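Concanavalin B (Canavalia ensiformis, PDB 6CAF) may act as a carbohydrate-binding protein, a chitinase-like seed protein of glycosyl hydrolase family 18. Local coordinates at residues A[43-48]-A[93-97]; A[32-38]-A[287-293]. All coordinates share one frame; numbering follows the deposited sequence.

Contact 2 joins the first strand of the barrel to the last, and so closes it. Contact 1 lies in the helical layer outside the strands, where two neighbouring helices are tied by a disulfide. The contact centres are about 13 Å apart. The centre of contact 2 is about 8 Å from the centre of the chain, that of contact 1 about 17 Å. Contact 1 is nested within the loop of chain that contact 2 closes. They touch through Thr-47 OG1, which is 3.0 Å from Arg-292 NE, a probable hydrogen bond, and through Trp-36, which packs on Leu-44. The hydroxyl of Tyr-35 reaches Glu-250 and His-152, probably in the region that matches the sugar-binding cleft of family 18 chitinases.

Contact 1 (A[43-48]-A[93-97]); sequences LLRDTC and QIKEC
Cys-48 and Cys-97 are joined by a disulfide, SG to SG 2.1 Å, with a torsion of 95° about the S-S bond. It ties together two nearly parallel helices. Leu-44 packs beside it, with CG 3.9 Å from Cys-97 SG. Leu-44 CD2 lies 3.8 Å from Ile-94 CG1, where the two aliphatic chains cross at a slant.

The polar part is at the start of helix 44-48. Gln-93 OE1 accepts a hydrogen bond from Arg-45 N, 3.0 Å long with an N-H...O angle of 151°. The N-H lies in the amide plane, on a lone pair of OE1. A water also donates to OE1 (2.9 Å) and accepts from Leu-44 N. One side-chain oxygen thus serves two backbone N-H groups of the first turn, one directly and one through water. Gln-93 reaches that far because CG is anti to its carbonyl carbon (chi1 -68°) and the chain then runs extended.

Behind this shell, Leu-43 is the N-cap residue, and its O accepts from both Thr-47 N and Thr-47 OG1, from opposite faces of the carbonyl plane. Arg-45 turns to grip Asp-46 OD1 with NE and NH2.

Helix 44-49 follows strand 31-36 and helix 91-99 follows strand 55-64. Leu-44 rests on Trp-36 and Val-56, and Ile-94 on Ile-58, so both helices lie against the outside of the strand barrel.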
loop_
_atom_site.group_PDB
_atom_site.type_symbol
_atom_site.label_atom_id
_atom_site.label_comp_id
_atom_site.label_asym_id
_atom_site.label_seq_id
_atom_site.Cartn_x
_atom_site.Cartn_y
_atom_site.Cartn_z
ATOM N N LEU A 43 15.333 -7.544 6.345
ATOM C CA LEU A 43 15.923 -6.563 5.469
ATOM C C LEU A 43 15.028 -6.257 4.274
ATOM O O LEU A 43 14.397 -7.141 3.702
ATOM C CB LEU A 43 17.262 -7.021 4.948
ATOM C CG LEU A 43 18.317 -7.249 6.016
ATOM C CD1 LEU A 43 19.601 -7.572 5.281
ATOM C CD2 LEU A 43 18.559 -6.049 6.903
ATOM N N LEU A 44 15.041 -4.989 3.871
ATOM C CA LEU A 44 14.409 -4.585 2.615
ATOM C C LEU A 44 15.053 -5.348 1.447
ATOM O O LEU A 44 14.355 -5.865 0.568
ATOM C CB LEU A 44 14.528 -3.062 2.408
ATOM C CG LEU A 44 13.957 -2.594 1.078
ATOM C CD1 LEU A 44 12.485 -2.881 0.964
ATOM C CD2 LEU A 44 14.188 -1.096 0.891
ATOM N N ARG A 45 16.378 -5.427 1.440
ATOM C CA ARG A 45 17.037 -6.186 0.385
ATOM C C ARG A 45 16.473 -7.597 0.268
ATOM O O ARG A 45 16.209 -8.081 -0.844
ATOM C CB ARG A 45 18.517 -6.326 0.701
ATOM C CG ARG A 45 19.236 -7.210 -0.294
ATOM C CD ARG A 45 20.554 -7.752 0.250
ATOM N NE ARG A 45 20.339 -8.749 1.283
ATOM C CZ ARG A 45 21.285 -9.239 2.060
ATOM N NH1 ARG A 45 22.504 -8.819 1.926
ATOM N NH2 ARG A 45 21.011 -10.152 2.953
ATOM N N ASP A 46 16.372 -8.295 1.394
ATOM C CA ASP A 46 15.934 -9.698 1.369
ATOM C C ASP A 46 14.526 -9.779 0.863
ATOM O O ASP A 46 14.175 -10.699 0.146
ATOM C CB ASP A 46 16.005 -10.351 2.764
ATOM C CG ASP A 46 17.380 -10.537 3.260
ATOM O OD1 ASP A 46 18.357 -10.502 2.472
ATOM O OD2 ASP A 46 17.519 -10.689 4.492
ATOM N N THR A 47 13.704 -8.809 1.257
ATOM C CA THR A 47 12.324 -8.746 0.816
ATOM C C THR A 47 12.280 -8.687 -0.712
ATOM O O THR A 47 11.594 -9.477 -1.363
ATOM C CB THR A 47 11.652 -7.537 1.476
ATOM O OG1 THR A 47 11.611 -7.779 2.883
ATOM C CG2 THR A 47 10.247 -7.332 0.998
ATOM N N CYS A 48 12.999 -7.729 -1.288
ATOM C CA CYS A 48 12.983 -7.573 -2.734
ATOM C C CYS A 48 13.540 -8.787 -3.460
ATOM O O CYS A 48 13.004 -9.219 -4.483
ATOM C CB CYS A 48 13.788 -6.317 -3.109
ATOM S SG CYS A 48 12.931 -4.812 -2.601
ATOM N N GLN A 93 19.688 -0.053 -0.949
ATOM C CA GLN A 93 18.765 -1.170 -1.019
ATOM C C GLN A 93 17.548 -0.823 -1.861
ATOM O O GLN A 93 17.062 -1.644 -2.655
ATOM C CB GLN A 93 18.334 -1.650 0.372
ATOM C CG GLN A 93 19.460 -2.295 1.149
ATOM C CD GLN A 93 19.083 -2.673 2.554
ATOM O OE1 GLN A 93 18.155 -3.467 2.776
ATOM N NE2 GLN A 93 19.833 -2.147 3.523
ATOM N N ILE A 94 17.056 0.403 -1.710
ATOM C CA ILE A 94 15.951 0.851 -2.524
ATOM C C ILE A 94 16.328 0.803 -4.006
ATOM O O ILE A 94 15.589 0.305 -4.857
ATOM C CB ILE A 94 15.546 2.273 -2.111
ATOM C CG1 ILE A 94 14.882 2.218 -0.740
ATOM C CG2 ILE A 94 14.633 2.913 -3.144
ATOM C CD1 ILE A 94 14.754 3.561 -0.060
ATOM N N LYS A 95 17.498 1.343 -4.325
ATOM C CA LYS A 95 17.921 1.402 -5.707
ATOM C C LYS A 95 18.141 0.008 -6.288
ATOM O O LYS A 95 17.770 -0.229 -7.438
ATOM C CB LYS A 95 19.153 2.285 -5.851
ATOM C CG LYS A 95 18.759 3.750 -5.661
ATOM C CD LYS A 95 19.912 4.723 -5.676
ATOM C CE LYS A 95 19.382 6.143 -5.737
ATOM N NZ LYS A 95 20.489 7.113 -5.674
ATOM N N GLU A 96 18.648 -0.941 -5.489
ATOM C CA GLU A 96 18.776 -2.322 -6.003
ATOM C C GLU A 96 17.419 -2.969 -6.200
ATOM O O GLU A 96 17.208 -3.678 -7.195
ATOM C CB GLU A 96 19.708 -3.259 -5.193
ATOM C CG GLU A 96 19.576 -3.326 -3.670
ATOM C CD GLU A 96 20.773 -4.042 -3.016
ATOM O OE1 GLU A 96 21.771 -4.257 -3.737
ATOM O OE2 GLU A 96 20.745 -4.397 -1.797
ATOM N N CYS A 97 16.491 -2.709 -5.285
ATOM C CA CYS A 97 15.114 -3.171 -5.492
ATOM C C CYS A 97 14.601 -2.695 -6.833
ATOM O O CYS A 97 14.000 -3.462 -7.605
ATOM C CB CYS A 97 14.199 -2.630 -4.383
ATOM S SG CYS A 97 14.420 -3.349 -2.739
HETATM O O HOH W 1 16.743 -3.224 5.292
#

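Contact 2 (A[32-38]-A[287-293]); sequences IAVYWGQ and IALWNRQ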
loop_
_atom_site.group_PDB
_atom_site.type_symbol
_atom_site.label_atom_id
_atom_site.label_comp_id
_atom_site.label_asym_id
_atom_site.label_seq_id
_atom_site.Cartn_x
_atom_site.Cartn_y
_atom_site.Cartn_z
ATOM N N ILE A 32 1.884 -9.006 -6.508
ATOM C CA ILE A 32 1.809 -8.999 -5.065
ATOM C C ILE A 32 2.583 -7.805 -4.508
ATOM O O ILE A 32 3.755 -7.585 -4.838
ATOM C CB ILE A 32 2.367 -10.308 -4.472
ATOM C CG1 ILE A 32 1.669 -11.511 -5.102
ATOM C CG2 ILE A 32 2.224 -10.294 -2.953
ATOM C CD1 ILE A 32 2.168 -12.856 -4.590
ATOM N N ALA A 33 1.922 -7.068 -3.627
ATOM C CA ALA A 33 2.552 -5.989 -2.885
ATOM C C ALA A 33 2.702 -6.435 -1.424
ATOM O O ALA A 33 1.943 -7.291 -0.948
ATOM C CB ALA A 33 1.657 -4.751 -2.939
ATOM N N VAL A 34 3.646 -5.816 -0.721
ATOM C CA VAL A 34 3.846 -6.143 0.675
ATOM C C VAL A 34 4.272 -4.909 1.445
ATOM O O VAL A 34 4.977 -4.043 0.913
ATOM C CB VAL A 34 4.885 -7.268 0.824
ATOM C CG1 VAL A 34 6.282 -6.816 0.424
ATOM C CG2 VAL A 34 4.887 -7.886 2.214
ATOM N N TYR A 35 3.840 -4.845 2.698
ATOM C CA TYR A 35 4.260 -3.813 3.631
ATOM C C TYR A 35 5.533 -4.229 4.358
ATOM O O TYR A 35 5.638 -5.333 4.897
ATOM C CB TYR A 35 3.172 -3.527 4.642
ATOM C CG TYR A 35 1.939 -2.856 4.088
ATOM C CD1 TYR A 35 0.932 -3.590 3.480
ATOM C CD2 TYR A 35 1.783 -1.496 4.164
ATOM C CE1 TYR A 35 -0.207 -2.994 2.980
ATOM C CE2 TYR A 35 0.641 -0.896 3.683
ATOM C CZ TYR A 35 -0.346 -1.613 3.097
ATOM O OH TYR A 35 -1.475 -0.955 2.636
ATOM N N TRP A 36 6.476 -3.298 4.388
ATOM C CA TRP A 36 7.770 -3.479 5.020
ATOM C C TRP A 36 8.130 -2.262 5.837
ATOM O O TRP A 36 7.967 -1.150 5.367
ATOM C CB TRP A 36 8.842 -3.721 3.947
ATOM C CG TRP A 36 10.211 -3.888 4.521
ATOM C CD1 TRP A 36 10.792 -5.072 4.898
ATOM C CD2 TRP A 36 11.141 -2.845 4.864
ATOM N NE1 TRP A 36 12.024 -4.819 5.463
ATOM C CE2 TRP A 36 12.245 -3.461 5.466
ATOM C CE3 TRP A 36 11.167 -1.463 4.686
ATOM C CZ2 TRP A 36 13.337 -2.737 5.914
ATOM C CZ3 TRP A 36 12.227 -0.754 5.142
ATOM C CH2 TRP A 36 13.302 -1.379 5.736
ATOM N N GLY A 37 8.629 -2.465 7.045
ATOM C CA GLY A 37 9.085 -1.337 7.825
ATOM C C GLY A 37 9.241 -1.506 9.308
ATOM O O GLY A 37 9.407 -0.523 9.992
ATOM N N GLN A 38 9.304 -2.641 9.824
ATOM C CA GLN A 38 9.453 -3.004 11.236
ATOM C C GLN A 38 10.576 -3.996 11.374
ATOM O O GLN A 38 11.004 -4.597 10.401
ATOM C CB GLN A 38 8.156 -3.550 11.823
ATOM C CG GLN A 38 7.622 -4.832 11.260
ATOM C CD GLN A 38 6.318 -5.250 11.949
ATOM O OE1 GLN A 38 5.634 -4.419 12.572
ATOM N NE2 GLN A 38 6.012 -6.542 11.897
ATOM N N ILE A 287 -2.828 -8.672 -5.171
ATOM C CA ILE A 287 -3.053 -8.648 -3.756
ATOM C C ILE A 287 -1.936 -7.879 -3.065
ATOM O O ILE A 287 -0.826 -7.753 -3.605
ATOM C CB ILE A 287 -3.155 -10.059 -3.156
ATOM C CG1 ILE A 287 -1.872 -10.825 -3.273
ATOM C CG2 ILE A 287 -4.320 -10.835 -3.775
ATOM C CD1 ILE A 287 -1.885 -12.176 -2.566
ATOM N N ALA A 288 -2.243 -7.359 -1.880
ATOM C CA ALA A 288 -1.236 -6.825 -0.986
ATOM C C ALA A 288 -1.287 -7.582 0.315
ATOM O O ALA A 288 -2.359 -7.963 0.765
ATOM C CB ALA A 288 -1.453 -5.339 -0.703
ATOM N N LEU A 289 -0.120 -7.779 0.916
ATOM C CA LEU A 289 -0.028 -8.518 2.165
ATOM C C LEU A 289 0.477 -7.638 3.309
ATOM O O LEU A 289 1.573 -7.046 3.242
ATOM C CB LEU A 289 0.875 -9.728 1.999
ATOM C CG LEU A 289 0.341 -10.766 1.014
ATOM C CD1 LEU A 289 1.366 -11.850 0.727
ATOM C CD2 LEU A 289 -0.945 -11.366 1.495
ATOM N N TRP A 290 -0.359 -7.591 4.353
ATOM C CA TRP A 290 0.009 -7.027 5.634
ATOM C C TRP A 290 0.474 -8.207 6.492
ATOM O O TRP A 290 -0.370 -9.035 6.860
ATOM C CB TRP A 290 -1.195 -6.321 6.296
ATOM C CG TRP A 290 -0.855 -5.842 7.657
ATOM C CD1 TRP A 290 -1.248 -6.395 8.821
ATOM C CD2 TRP A 290 0.066 -4.803 7.985
ATOM N NE1 TRP A 290 -0.622 -5.748 9.893
ATOM C CE2 TRP A 290 0.162 -4.740 9.394
ATOM C CE3 TRP A 290 0.743 -3.838 7.232
ATOM C CZ2 TRP A 290 0.979 -3.805 10.053
ATOM C CZ3 TRP A 290 1.555 -2.904 7.896
ATOM C CH2 TRP A 290 1.663 -2.886 9.281
ATOM N N ASN A 291 1.765 -8.365 6.806
ATOM C CA ASN A 291 2.920 -7.590 6.384
ATOM C C ASN A 291 4.069 -8.570 6.083
ATOM O O ASN A 291 3.877 -9.804 6.064
ATOM C CB ASN A 291 3.307 -6.579 7.450
ATOM C CG ASN A 291 3.692 -7.242 8.762
ATOM O OD1 ASN A 291 3.624 -8.456 8.932
ATOM N ND2 ASN A 291 4.146 -6.429 9.698
ATOM N N ARG A 292 5.260 -8.040 5.823
ATOM C CA ARG A 292 6.367 -8.881 5.433
ATOM C C ARG A 292 6.672 -9.924 6.529
ATOM O O ARG A 292 6.902 -11.092 6.208
ATOM C CB ARG A 292 7.577 -8.038 5.109
ATOM C CG ARG A 292 8.836 -8.831 4.825
ATOM C CD ARG A 292 8.746 -9.759 3.641
ATOM N NE ARG A 292 10.053 -10.338 3.418
ATOM C CZ ARG A 292 10.338 -11.577 3.030
ATOM N NH1 ARG A 292 9.395 -12.338 2.551
ATOM N NH2 ARG A 292 11.593 -12.008 3.063
ATOM N N GLN A 293 6.690 -9.504 7.789
ATOM C CA GLN A 293 6.943 -10.436 8.886
ATOM C C GLN A 293 5.994 -11.618 8.826
ATOM O O GLN A 293 6.405 -12.788 8.936
ATOM C CB GLN A 293 6.779 -9.718 10.240
ATOM C CG GLN A 293 6.885 -10.620 11.454
ATOM C CD GLN A 293 6.591 -9.970 12.782
ATOM O OE1 GLN A 293 6.307 -8.786 12.881
ATOM N NE2 GLN A 293 6.663 -10.775 13.830
#
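Ala-33 and Ala-288 pair at the middle of a parallel strand contact. The backbone ladder comes first. Ala-33 N donates to Ile-287 O (2.8 Å), and Ala-33 O accepts from Leu-289 N (2.8 Å). Tyr-35 N then donates to Leu-289 O (3.2 Å). Beyond the strand, Arg-292 N bonds to Tyr-35 O at 2.9 Å, so the pairing runs on into the first turn of helix 292-298. Asn-291 caps that helix, its OD1 accepting from Ala-294 N.

Apolar side chains meet on both faces. Ile-32 and Ile-287 lie side by side, CG1 to CG1 4.0 Å, and Ile-32 CG2 meets Leu-289 CD1; helix 300-308 packs over Ile-32 and Leu-289. On the other face Ala-33 CB and Ala-288 CB are 3.9 Å apart.

The aromatic pair is offset edge-to-face. The edge of Trp-290 turns toward the face of Tyr-35, planes 71° apart, and Trp-290 CE3 comes 3.5 Å from Tyr-35 CG. In Trp-290, chi1 of 175° sets the indole opposite the backbone N, and chi2 of -105° turns its six-membered part to Tyr-35. The peptide bond between Trp-290 and Asn-291 is cis, as after the equivalent tryptophan of hevamine.

The Tyr-35 hydroxyl is hydrogen-bonded to Glu-250 and His-152. A phenylalanine in place of Tyr-35 would probably leave Glu-250 and His-152 without the hydroxyl they share.

The backbone bonds close the TIM barrel between its first and last strands. The aromatic and hydroxyl contacts probably fix Trp-290 and Tyr-35 at the floor of a cleft like the sugar-binding cleft of family 18 chitinases.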